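Putative NADPH-dependent oxidoreductase (Desulfitobacterium hafniense DCB-2, PDB 3DB2) probably catalyses an NADPH-dependent oxidation or reduction of an unassigned substrate, as a two-domain GFO/IDH/MocA-type enzyme with a Rossmann fold. Local coordinates at residues S27-L32 and E306-A311; N4-A9 and V67-I72; Y18-A23 and D301-E306; H92-K97 and K119-H124; C86-K91 and I113-V118. All blocks are in the same frame, centred on the assembly; numbering follows the deposited sequence.

Contact 1: S27-L32 and E306-A311; sequences SEKLKL and EVEEVA
S27 and L30 pack against V307, E308 and A311 in a buried strand-to-helix contact of the Rossmann domain, an apolar patch with one serine-carboxylate bond beside it. Helix 302-316 comes from near the far end of the chain and lies across the start of strand 30-36. The short axes pass 10.3 Å apart, with their directions 105° from one another. S27 to L30 form a type I turn that feeds the strand. The S27 hydroxyl is used twice: OG, anti to its own N (chi1 -169°), faces the helix and donates to E308 OE2 at 2.5 Å, so short that the exact length is doubtful, and it accepts from K29 N at 3.1 Å, completing an ST turn. The two bonds probably restrict the hydroxyl's rotation. E308 reaches it with a chain extended beyond CG, and R304, one helical turn earlier, makes a salt bridge to the same OE2. K29 crosses E308 at about a right angle, its CD 4.2 Å from E308 CD. Its NZ stays 5.2 Å from E308 OE1 and pairs instead with D312, so the two carboxylates probably favour a charged lysine. Beside this polar pair the contact is mainly apolar. L30 splits its two methyls between successive helix turns: CD1 lies 3.6 Å from V307 CG1, and CD2 rests 3.8 Å from A311 CB.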
# COMPACT_ATOMS: atom_id res chain seq x y z
N SER C 27 30.11 15.36 17.28
CA SER C 27 29.45 16.35 18.11
C SER C 27 30.35 16.99 19.18
O SER C 27 31.02 16.28 19.93
CB SER C 27 28.26 15.72 18.84
OG SER C 27 27.46 16.71 19.45
N GLU C 28 30.29 18.30 19.24
CA GLU C 28 30.86 19.14 20.29
C GLU C 28 30.13 19.00 21.61
O GLU C 28 30.58 19.47 22.66
CB GLU C 28 30.81 20.60 19.83
CG GLU C 28 31.58 20.86 18.55
CD GLU C 28 33.05 20.47 18.67
OE1 GLU C 28 33.34 19.27 18.87
OE2 GLU C 28 33.90 21.37 18.57
N LYS C 29 28.95 18.37 21.59
CA LYS C 29 28.12 18.21 22.77
C LYS C 29 28.45 16.93 23.53
O LYS C 29 27.98 16.76 24.65
CB LYS C 29 26.63 18.25 22.37
CG LYS C 29 26.28 19.62 21.80
CD LYS C 29 24.92 19.71 21.16
CE LYS C 29 24.16 20.96 21.55
NZ LYS C 29 22.74 20.88 21.08
N LEU C 30 29.25 16.05 22.92
CA LEU C 30 29.51 14.72 23.42
C LEU C 30 31.02 14.46 23.52
O LEU C 30 31.76 15.00 22.71
CB LEU C 30 28.92 13.66 22.49
CG LEU C 30 27.46 13.81 22.08
CD1 LEU C 30 27.05 12.85 20.98
CD2 LEU C 30 26.56 13.58 23.30
N LYS C 31 31.37 13.61 24.47
CA LYS C 31 32.71 13.08 24.67
C LYS C 31 32.65 11.58 24.95
O LYS C 31 32.13 11.14 25.98
CB LYS C 31 33.42 13.79 25.83
CG LYS C 31 34.62 13.11 26.41
CD LYS C 31 34.74 13.24 27.92
N LEU C 32 33.13 10.76 24.02
CA LEU C 32 33.21 9.32 24.28
C LEU C 32 34.37 9.04 25.25
O LEU C 32 35.52 9.25 24.88
CB LEU C 32 33.38 8.56 22.99
CG LEU C 32 33.36 7.05 22.85
CD1 LEU C 32 32.33 6.31 23.66
CD2 LEU C 32 33.10 6.70 21.38
N GLU C 306 20.02 12.58 17.19
CA GLU C 306 19.24 11.86 18.21
C GLU C 306 20.02 11.65 19.51
O GLU C 306 19.45 11.76 20.59
CB GLU C 306 18.69 10.56 17.65
CG GLU C 306 19.55 9.32 17.62
CD GLU C 306 18.83 8.09 17.07
OE1 GLU C 306 17.62 7.91 17.28
OE2 GLU C 306 19.50 7.26 16.42
N VAL C 307 21.32 11.39 19.40
CA VAL C 307 22.19 11.30 20.58
C VAL C 307 22.37 12.66 21.24
O VAL C 307 22.31 12.83 22.46
CB VAL C 307 23.54 10.64 20.21
CG1 VAL C 307 24.41 10.44 21.45
CG2 VAL C 307 23.29 9.31 19.49
N GLU C 308 22.56 13.71 20.43
CA GLU C 308 22.69 15.07 20.89
C GLU C 308 21.48 15.59 21.68
O GLU C 308 21.62 16.41 22.59
CB GLU C 308 22.94 16.06 19.74
CG GLU C 308 24.39 16.01 19.24
CD GLU C 308 24.59 16.93 18.05
OE1 GLU C 308 23.61 17.34 17.39
OE2 GLU C 308 25.76 17.25 17.75
N GLU C 309 20.29 15.09 21.33
CA GLU C 309 19.07 15.49 22.01
C GLU C 309 19.13 15.01 23.46
O GLU C 309 18.65 15.63 24.41
CB GLU C 309 17.86 14.86 21.33
CG GLU C 309 16.60 14.78 22.16
CD GLU C 309 15.35 14.59 21.32
OE1 GLU C 309 15.02 15.47 20.50
OE2 GLU C 309 14.71 13.53 21.47
N VAL C 310 19.72 13.82 23.66
CA VAL C 310 19.75 13.33 25.05
C VAL C 310 20.67 14.25 25.88
O VAL C 310 20.33 14.63 27.00
CB VAL C 310 20.19 11.87 25.17
CG1 VAL C 310 20.11 11.39 26.62
CG2 VAL C 310 19.31 10.98 24.30
N ALA C 311 21.81 14.60 25.31
CA ALA C 311 22.77 15.50 25.91
C ALA C 311 22.13 16.87 26.18
O ALA C 311 22.36 17.41 27.25
CB ALA C 311 23.98 15.74 25.02

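Contact 2: N4-A9 and V67-I72; sequences NPVGVA and VEMVII
V8 and M69 stand side by side on neighbouring parallel strands of the Rossmann sheet, 6-11 and 69-72, pointing the same way, while A9 and V70 are paired on the other face. The short segments diverge by 36°. M69, a selenomethionine, leaves the backbone with CG anti to N, then bends at chi3 (-36°). The bend brings CE back to V8 CG1 at 3.7 Å and to V6 CG1 at 3.9 Å, the V6 and M69 side chains crossing at about a right angle. I71 reaches V8 on its other branch, I71 CD1 lying 3.8 Å from V8 CB and close to CG2. Helix 302-316 covers this face through A311 on V6, V310 on M69 and V307 on I71. The strand bonds run A9 N to M69 O and I71 N to A9 O, each donor nearly in line with the carbonyl. At the entry to the pair the pattern changes: G7 O accepts both M69 N at 3.0 Å and E68 N at 2.7 Å, the latter well tilted from the carbonyl plane. E68 then turns its extended chain back along strand 6-11, and G7 N donates to E68 OE2 at 3.2 Å, on the anti side and 34° out of the carboxylate plane. R315 makes a salt bridge to that same oxygen. With an alanine at E68, G7 N would be likely to lose its acceptor and the R315 guanidinium its carboxylate mate. On the A9 face, V67 straddles the small side chain: A9 CB lies 3.9 Å from V67 CG1, with CG2 almost as near.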
# COMPACT_ATOMS: atom_id res chain seq x y z
N ASN C 4 29.44 22.18 28.68
CA ASN C 4 30.37 21.07 28.90
C ASN C 4 29.88 19.89 28.08
O ASN C 4 28.70 19.58 28.21
CB ASN C 4 30.41 20.76 30.39
CG ASN C 4 31.62 19.99 30.87
OD1 ASN C 4 31.68 18.76 30.74
ND2 ASN C 4 32.57 20.72 31.45
N PRO C 5 30.70 19.26 27.25
CA PRO C 5 30.25 18.06 26.55
C PRO C 5 29.83 16.94 27.50
O PRO C 5 30.43 16.77 28.56
CB PRO C 5 31.49 17.59 25.78
CG PRO C 5 32.24 18.88 25.58
CD PRO C 5 32.06 19.65 26.87
N VAL C 6 28.80 16.21 27.10
CA VAL C 6 28.24 15.15 27.96
C VAL C 6 29.12 13.93 27.75
O VAL C 6 29.39 13.61 26.59
CB VAL C 6 26.77 14.81 27.66
CG1 VAL C 6 26.37 13.47 28.28
CG2 VAL C 6 25.81 15.88 28.16
N GLY C 7 29.52 13.28 28.83
CA GLY C 7 30.33 12.08 28.77
C GLY C 7 29.53 10.83 28.49
O GLY C 7 28.58 10.50 29.21
N VAL C 8 29.91 10.09 27.45
CA VAL C 8 29.11 8.93 27.04
C VAL C 8 29.95 7.67 27.02
O VAL C 8 31.18 7.74 26.85
CB VAL C 8 28.44 9.19 25.67
CG1 VAL C 8 27.60 10.46 25.78
CG2 VAL C 8 29.42 9.31 24.53
N ALA C 9 29.30 6.54 27.21
CA ALA C 9 29.94 5.22 27.12
C ALA C 9 29.14 4.37 26.13
O ALA C 9 27.91 4.41 26.21
CB ALA C 9 30.01 4.43 28.41
N VAL C 67 31.08 9.33 33.05
CA VAL C 67 30.08 8.72 32.15
C VAL C 67 28.70 9.19 32.61
O VAL C 67 28.25 8.76 33.67
CB VAL C 67 30.17 7.19 32.11
CG1 VAL C 67 28.92 6.58 31.49
CG2 VAL C 67 31.40 6.81 31.31
N GLU C 68 28.09 10.07 31.82
CA GLU C 68 26.78 10.61 32.17
C GLU C 68 25.65 9.86 31.45
O GLU C 68 24.54 9.79 31.98
CB GLU C 68 26.70 12.11 31.85
CG GLU C 68 27.87 12.92 32.40
CD GLU C 68 27.72 14.40 32.11
OE1 GLU C 68 26.76 14.99 32.66
OE2 GLU C 68 28.56 14.95 31.37
N MSE C 69 25.96 9.36 30.27
CA MSE C 69 24.97 8.72 29.41
C MSE C 69 25.59 7.45 28.81
O MSE C 69 26.76 7.45 28.40
CB MSE C 69 24.62 9.61 28.21
CG MSE C 69 23.57 9.00 27.29
SE MSE C 69 23.61 9.72 25.47
CE MSE C 69 24.06 11.55 25.86
N VAL C 70 24.80 6.39 28.72
CA VAL C 70 25.22 5.20 27.98
C VAL C 70 24.47 5.11 26.65
O VAL C 70 23.31 5.49 26.52
CB VAL C 70 25.02 3.91 28.78
CG1 VAL C 70 25.88 3.90 30.04
CG2 VAL C 70 23.55 3.73 29.18
N ILE C 71 25.17 4.54 25.68
CA ILE C 71 24.66 4.34 24.31
C ILE C 71 24.63 2.84 24.07
O ILE C 71 25.67 2.20 23.83
CB ILE C 71 25.53 5.12 23.34
CG1 ILE C 71 25.46 6.65 23.61
CG2 ILE C 71 25.18 4.80 21.88
CD1 ILE C 71 26.47 7.46 22.86
N ILE C 72 23.45 2.24 24.20
CA ILE C 72 23.23 0.81 24.26
C ILE C 72 22.85 0.25 22.90
O ILE C 72 21.76 0.52 22.39
CB ILE C 72 22.14 0.46 25.30
CG1 ILE C 72 22.55 0.96 26.69
CG2 ILE C 72 21.78 -1.02 25.34
CD1 ILE C 72 21.45 0.89 27.73

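Contact 3: Y18-A23 and D301-E306; sequences YVMADA and DHLRVE
L303, A23 and M20 bury the most surface where two helices cross: helix 15-24, which follows the first strand of the Rossmann fold and a glycine-rich turn consistent with dinucleotide binding, and the start of helix 302-316. The short axes approach to 8.7 Å, with their directions 77° apart. L303 points at the first helix and is met along its whole length. Its CB touches A23 CB at 4.0 Å, its CD2 lies 3.9 Å from M20 SE, and its CD1 reaches V19 CG1 at 3.7 Å. M20 and L303 cross at about a right angle, so the selenomethionine lies across the leucine branch. A23 is small enough to let the backbones come close, and the aliphatic part of R304 passes by its carbonyl, with R304 CD 4.0 Å from A23 O; the guanidinium carries on to a salt bridge with E308. M20 does not set out straight at L303's helix, but its chain curls at chi2 (-51°) and again at chi3. The double bend carries CE over to E306, 3.8 Å from OE2, an oxygen that Y94 holds by a hydrogen bond. The contact between the helices is thus apolar, and polar groups do their work at its margins. D301 N-caps helix 302-316: its OD1 receives R304 N at 3.2 Å from above the carboxylate plane, 61° out of it. S264 also bonds this oxygen, and the capping OD1 lies 4.2 Å from the methyl CB of A23.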
# COMPACT_ATOMS: atom_id res chain seq x y z
N TYR C 18 29.57 1.13 15.77
CA TYR C 18 30.51 1.92 15.01
C TYR C 18 29.81 2.93 14.08
O TYR C 18 30.22 4.06 13.86
CB TYR C 18 31.38 0.97 14.17
CG TYR C 18 32.37 0.13 14.94
CD1 TYR C 18 32.02 -0.95 15.72
CD2 TYR C 18 33.72 0.47 14.90
CE1 TYR C 18 32.95 -1.69 16.43
CE2 TYR C 18 34.66 -0.25 15.59
CZ TYR C 18 34.29 -1.33 16.35
OH TYR C 18 35.28 -2.02 17.02
N VAL C 19 28.72 2.49 13.46
CA VAL C 19 27.93 3.44 12.66
C VAL C 19 27.48 4.59 13.56
O VAL C 19 27.60 5.73 13.10
CB VAL C 19 26.73 2.75 12.01
CG1 VAL C 19 25.76 3.71 11.34
CG2 VAL C 19 27.27 1.76 10.98
N MSE C 20 27.03 4.26 14.78
CA MSE C 20 26.58 5.32 15.69
C MSE C 20 27.74 6.25 16.00
O MSE C 20 27.61 7.46 15.84
CB MSE C 20 25.95 4.75 16.96
CG MSE C 20 24.55 4.15 16.84
SE MSE C 20 23.24 5.31 15.95
CE MSE C 20 23.18 6.67 17.32
N ALA C 21 28.88 5.69 16.44
CA ALA C 21 30.00 6.53 16.86
C ALA C 21 30.57 7.35 15.71
O ALA C 21 31.00 8.48 15.89
CB ALA C 21 31.08 5.64 17.49
N ASP C 22 30.59 6.80 14.51
CA ASP C 22 31.00 7.56 13.34
C ASP C 22 30.20 8.85 13.23
O ASP C 22 30.66 9.93 12.88
CB ASP C 22 30.82 6.70 12.09
CG ASP C 22 31.94 5.70 11.90
OD1 ASP C 22 32.89 5.71 12.72
OD2 ASP C 22 31.86 4.90 10.95
N ALA C 23 28.92 8.80 13.59
CA ALA C 23 28.15 10.05 13.59
C ALA C 23 28.31 10.86 14.86
O ALA C 23 28.59 12.07 14.79
CB ALA C 23 26.70 9.67 13.33
N ASP C 301 21.35 15.20 10.08
CA ASP C 301 22.19 14.08 10.51
C ASP C 301 21.41 13.29 11.57
O ASP C 301 21.57 13.51 12.77
CB ASP C 301 23.54 14.52 11.05
CG ASP C 301 24.50 13.35 11.22
OD1 ASP C 301 24.00 12.24 11.46
OD2 ASP C 301 25.74 13.51 11.09
N HIS C 302 20.56 12.39 11.09
CA HIS C 302 19.56 11.71 11.93
C HIS C 302 20.18 10.98 13.10
O HIS C 302 19.63 10.96 14.20
CB HIS C 302 18.71 10.82 11.04
CG HIS C 302 19.33 9.68 10.30
ND1 HIS C 302 19.26 8.37 10.73
CD2 HIS C 302 20.04 9.65 9.15
CE1 HIS C 302 19.88 7.59 9.88
NE2 HIS C 302 20.38 8.34 8.90
N LEU C 303 21.36 10.37 12.89
CA LEU C 303 21.93 9.57 13.98
C LEU C 303 22.62 10.48 14.98
O LEU C 303 22.55 10.34 16.20
CB LEU C 303 22.90 8.52 13.42
CG LEU C 303 22.33 7.54 12.41
CD1 LEU C 303 23.42 6.55 11.98
CD2 LEU C 303 21.14 6.81 13.00
N ARG C 304 23.31 11.51 14.48
CA ARG C 304 23.97 12.46 15.36
C ARG C 304 22.99 13.26 16.21
O ARG C 304 23.16 13.38 17.43
CB ARG C 304 24.80 13.44 14.53
CG ARG C 304 25.40 14.58 15.33
CD ARG C 304 26.39 15.36 14.48
NE ARG C 304 26.86 16.56 15.17
CZ ARG C 304 27.68 17.47 14.66
NH1 ARG C 304 28.15 17.38 13.43
NH2 ARG C 304 28.04 18.52 15.39
N VAL C 305 21.94 13.79 15.58
CA VAL C 305 21.02 14.65 16.32
C VAL C 305 20.26 13.86 17.38
O VAL C 305 19.91 14.46 18.41
CB VAL C 305 20.02 15.41 15.45
CG1 VAL C 305 20.75 16.35 14.51
CG2 VAL C 305 19.10 14.45 14.69
N GLU C 306 20.02 12.58 17.19
CA GLU C 306 19.24 11.86 18.21
C GLU C 306 20.02 11.65 19.51
O GLU C 306 19.45 11.76 20.59
CB GLU C 306 18.69 10.56 17.65
CG GLU C 306 19.55 9.32 17.62
CD GLU C 306 18.83 8.09 17.07
OE1 GLU C 306 17.62 7.91 17.28
OE2 GLU C 306 19.50 7.26 16.42

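Contact 4: H92-K97 and K119-H124; sequences HIYVEK and KFLCGH
Y94 packs closely on G123 in this parallel pair, strands 92-96 and 120-123, the last beta-alpha-beta unit of the Rossmann sheet. With CG anti to N (chi1 177°), the tyrosine lays its ring along the neighbouring strand, L121 CD2 at the ring's edge and Y94 OH 3.5 Å from G123 CA. A side chain on G123 would not fit, because its CB would fall 2.0 Å from that hydroxyl. A phenylalanine in place of Y94 would probably leave E306 OE2, which bonds the hydroxyl, without its mate. Four regular backbone bonds zip the strands together, from I93 N to K119 O through to G123 N to V95 O. On the opposite face I93 CG2 and V95 CG1 press on the F120 ring, 3.6 Å from CD1 and 3.7 Å from CE1 respectively. At the C-terminal ends of the strands, E96 OE1 comes within 3.1 Å of G123 O, two acceptors held near each other while K97 N donates to the carboxylate; its OE2 bonds W16 NE1. K97 CB then sits over the H124 ring, 3.9 Å from its centroid. E96 and K97 begin the Glu-Lys-Pro motif that in relatives borders the active site. Looser and partly exposed are the side chains of H92 and K119, which run side by side, H92 CD2 4.1 Å from K119 CG, while K119 NZ goes off to G318 O. Helix 302-316 covers the L121 face; helices 79-88 and 324-343 cover the other, and strand 69-72 flanks strand 92-96.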
# COMPACT_ATOMS: atom_id res chain seq x y z
N HIS C 92 21.98 8.22 32.40
CA HIS C 92 20.98 8.54 31.37
C HIS C 92 21.13 7.56 30.22
O HIS C 92 22.20 7.01 29.94
CB HIS C 92 21.13 10.00 30.97
CG HIS C 92 21.05 10.91 32.16
ND1 HIS C 92 22.02 11.83 32.50
CD2 HIS C 92 20.16 11.03 33.15
CE1 HIS C 92 21.69 12.48 33.61
NE2 HIS C 92 20.52 12.01 34.05
N ILE C 93 20.02 7.26 29.50
CA ILE C 93 19.97 6.12 28.63
C ILE C 93 19.66 6.51 27.19
O ILE C 93 18.64 7.15 26.93
CB ILE C 93 18.87 5.14 29.08
CG1 ILE C 93 18.96 4.61 30.52
CG2 ILE C 93 18.78 3.99 28.09
CD1 ILE C 93 20.17 3.72 30.76
N TYR C 94 20.53 6.11 26.28
CA TYR C 94 20.22 5.97 24.85
C TYR C 94 20.19 4.45 24.60
O TYR C 94 21.14 3.72 24.90
CB TYR C 94 21.16 6.78 23.95
CG TYR C 94 20.82 6.54 22.49
CD1 TYR C 94 21.39 5.49 21.77
CD2 TYR C 94 19.93 7.36 21.83
CE1 TYR C 94 21.10 5.24 20.46
CE2 TYR C 94 19.62 7.13 20.49
CZ TYR C 94 20.21 6.08 19.83
OH TYR C 94 19.93 5.81 18.51
N VAL C 95 19.10 3.98 24.00
CA VAL C 95 19.01 2.61 23.54
C VAL C 95 18.51 2.60 22.08
O VAL C 95 17.67 3.40 21.66
CB VAL C 95 18.18 1.70 24.45
CG1 VAL C 95 16.71 2.03 24.46
CG2 VAL C 95 18.36 0.23 24.07
N GLU C 96 19.08 1.69 21.30
CA GLU C 96 18.69 1.57 19.91
C GLU C 96 17.27 1.00 19.86
O GLU C 96 16.77 0.36 20.77
CB GLU C 96 19.54 0.62 19.08
CG GLU C 96 20.47 1.35 18.14
CD GLU C 96 19.72 2.27 17.21
OE1 GLU C 96 18.50 2.14 16.98
OE2 GLU C 96 20.41 3.18 16.69
N LYS C 97 16.62 1.24 18.72
CA LYS C 97 15.29 0.77 18.51
C LYS C 97 15.13 -0.77 18.36
O LYS C 97 16.20 -1.27 17.86
CB LYS C 97 14.55 1.34 17.30
CG LYS C 97 15.39 1.63 16.09
CD LYS C 97 16.13 0.46 15.49
CE LYS C 97 15.17 -0.51 14.81
NZ LYS C 97 15.88 -1.07 13.61
N LYS C 119 16.88 10.46 32.11
CA LYS C 119 16.58 10.73 30.74
C LYS C 119 16.72 9.42 29.95
O LYS C 119 17.60 8.58 30.16
CB LYS C 119 17.48 11.78 30.10
CG LYS C 119 17.49 13.10 30.85
CD LYS C 119 16.13 13.43 31.46
CE LYS C 119 16.11 14.91 31.84
NZ LYS C 119 14.72 15.40 32.02
N PHE C 120 15.80 9.26 29.01
CA PHE C 120 15.72 8.06 28.18
C PHE C 120 15.33 8.45 26.76
O PHE C 120 14.33 9.17 26.66
CB PHE C 120 14.71 7.11 28.79
CG PHE C 120 14.41 5.89 27.92
CD1 PHE C 120 15.22 4.77 28.06
CD2 PHE C 120 13.37 5.86 27.01
CE1 PHE C 120 15.00 3.68 27.26
CE2 PHE C 120 13.15 4.76 26.21
CZ PHE C 120 13.96 3.66 26.35
N LEU C 121 16.05 7.93 25.78
CA LEU C 121 15.64 7.96 24.37
C LEU C 121 15.79 6.56 23.80
O LEU C 121 16.81 5.88 23.94
CB LEU C 121 16.39 9.03 23.58
CG LEU C 121 16.07 9.20 22.09
CD1 LEU C 121 14.65 9.71 21.89
CD2 LEU C 121 17.05 10.16 21.41
N CYS C 122 14.74 6.08 23.12
CA CYS C 122 14.84 4.87 22.31
C CYS C 122 14.95 5.33 20.86
O CYS C 122 14.01 5.90 20.32
CB CYS C 122 13.65 3.94 22.53
SG CYS C 122 13.77 2.46 21.51
N GLY C 123 16.08 5.20 20.20
CA GLY C 123 16.42 5.78 18.96
C GLY C 123 15.75 5.19 17.74
O GLY C 123 16.28 4.28 17.12
N HIS C 124 14.62 5.77 17.35
CA HIS C 124 13.98 5.65 16.04
C HIS C 124 14.33 6.90 15.23
O HIS C 124 13.68 7.93 15.37
CB HIS C 124 12.47 5.53 16.18
CG HIS C 124 11.99 4.54 17.17
ND1 HIS C 124 12.17 4.64 18.52
CD2 HIS C 124 11.30 3.40 16.96
CE1 HIS C 124 11.62 3.61 19.12
NE2 HIS C 124 11.08 2.84 18.19

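Contact 5: C86-K91 and I113-V118; sequences CARSGK and IKETGV
R88 and E115 face each other across two waters instead of in a salt bridge: R88 NH2 and E115 OE1 are 4.3 Å apart. Both waters lie in plane at the guanidinium edge, one accepting from NE at 3.2 Å and the other, weakly, from NH2, and both donate to E115 OE1; those last distances are so short that the exact water positions are doubtful. Beneath this solvent-side link the contact is van der Waals packing, mostly of methyl groups. A87 is at the centre of the contact, its CB 3.7 Å from T116 OG1 and 3.9 Å from V118 CG2, with I113 CD1 further off. T116 sets OG1 between N and the carbonyl carbon (chi1 61°), where V112 O binds it, and CG2 is thereby turned to A87 O. A Schellman motif ends helix 79-88, with K91 N bonded to C86 O and G90 N to A87 O, and G90 takes the positive phi. The chain then swings under V118, whose CG1 lies 3.7 Å from K91 O, a buried carbonyl with no polar partner in the model. The two helix ends thus lie side by side at one edge of the Rossmann domain, joined through strand 92-96, with I113 resting on I93 and V118 on H92.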
# COMPACT_ATOMS: atom_id res chain seq x y z
N CYS C 86 22.24 0.12 34.13
CA CYS C 86 22.79 1.47 33.96
C CYS C 86 21.94 2.53 34.64
O CYS C 86 22.43 3.42 35.31
CB CYS C 86 22.93 1.80 32.47
SG CYS C 86 24.04 0.71 31.60
N ALA C 87 20.61 2.45 34.49
CA ALA C 87 19.75 3.44 35.11
C ALA C 87 19.85 3.40 36.63
O ALA C 87 19.80 4.44 37.30
CB ALA C 87 18.31 3.22 34.64
N ARG C 88 20.02 2.21 37.20
CA ARG C 88 20.12 2.16 38.67
C ARG C 88 21.45 2.73 39.16
O ARG C 88 21.54 3.04 40.36
CB ARG C 88 19.91 0.74 39.17
CG ARG C 88 18.63 0.11 38.69
CD ARG C 88 18.49 -1.34 39.13
NE ARG C 88 17.06 -1.67 39.12
CZ ARG C 88 16.50 -2.85 38.90
NH1 ARG C 88 17.25 -3.91 38.64
NH2 ARG C 88 15.17 -2.94 38.93
N SER C 89 22.45 2.87 38.28
CA SER C 89 23.66 3.58 38.64
C SER C 89 23.60 5.05 38.24
O SER C 89 24.60 5.78 38.27
CB SER C 89 24.91 3.00 37.98
OG SER C 89 25.35 1.87 38.73
N GLY C 90 22.42 5.54 37.88
CA GLY C 90 22.22 6.96 37.63
C GLY C 90 22.59 7.40 36.24
O GLY C 90 22.62 8.59 35.96
N LYS C 91 22.89 6.46 35.33
CA LYS C 91 23.22 6.89 33.97
C LYS C 91 21.96 7.12 33.12
O LYS C 91 21.07 6.30 33.15
CB LYS C 91 24.13 5.88 33.28
CG LYS C 91 25.32 5.40 34.11
CD LYS C 91 26.12 6.54 34.73
CE LYS C 91 27.47 6.01 35.23
NZ LYS C 91 28.26 7.15 35.78
N ILE C 113 12.94 3.47 34.37
CA ILE C 113 13.11 4.88 34.04
C ILE C 113 12.21 5.74 34.93
O ILE C 113 12.63 6.77 35.45
CB ILE C 113 12.82 5.18 32.56
CG1 ILE C 113 13.73 4.40 31.59
CG2 ILE C 113 12.87 6.66 32.21
CD1 ILE C 113 15.22 4.50 31.79
N LYS C 114 10.96 5.30 35.13
CA LYS C 114 10.11 6.01 36.09
C LYS C 114 10.78 6.07 37.45
O LYS C 114 11.00 7.17 37.97
CB LYS C 114 8.74 5.31 36.14
CG LYS C 114 7.86 5.58 34.92
CD LYS C 114 6.54 4.83 34.86
CE LYS C 114 6.68 3.33 35.04
NZ LYS C 114 5.39 2.58 34.98
N GLU C 115 11.12 4.91 37.99
CA GLU C 115 11.80 4.76 39.27
C GLU C 115 12.99 5.71 39.40
O GLU C 115 13.07 6.55 40.30
CB GLU C 115 12.34 3.35 39.49
CG GLU C 115 11.42 2.39 40.18
CD GLU C 115 11.57 0.95 39.73
OE1 GLU C 115 12.66 0.57 39.25
OE2 GLU C 115 10.59 0.17 39.86
N THR C 116 13.96 5.55 38.51
CA THR C 116 15.23 6.27 38.64
C THR C 116 15.16 7.71 38.18
O THR C 116 15.94 8.55 38.66
CB THR C 116 16.30 5.47 37.88
OG1 THR C 116 15.93 5.39 36.51
CG2 THR C 116 16.32 4.01 38.36
N GLY C 117 14.26 8.07 37.29
CA GLY C 117 14.17 9.44 36.81
C GLY C 117 15.25 9.89 35.87
O GLY C 117 15.40 11.09 35.59
N VAL C 118 16.06 8.99 35.33
CA VAL C 118 17.03 9.36 34.28
C VAL C 118 16.32 9.65 32.96
O VAL C 118 15.21 9.20 32.72
CB VAL C 118 18.07 8.23 34.13
CG1 VAL C 118 18.77 8.02 35.46
CG2 VAL C 118 17.46 6.93 33.69
O HOH W 1 14.96 0.51 40.00
O HOH W 2 12.78 -1.85 38.70

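How the contacts relate
Contacts 1, 2 and 4 are buried, contact 3 partly so, and contact 5 has the most exposed residues. Regular parallel-strand hydrogen bonds dominate contacts 2 and 4, which share a border, since strands 69-72 and 92-96 are neighbours. Contacts 1 and 3 both use helix 302-316 and share E306: there side chains do the work, mainly apolar with charged groups beside them. V307 CG2 packs on M20 CE, tying the two together, while A311 also reaches V6 of contact 2. E306 links both to contact 4 through its bond to Y94. Contact 5, methyl packing with a watery margin, touches contact 4 through H92 and V118, and K91 NZ binds V67 O of contact 2.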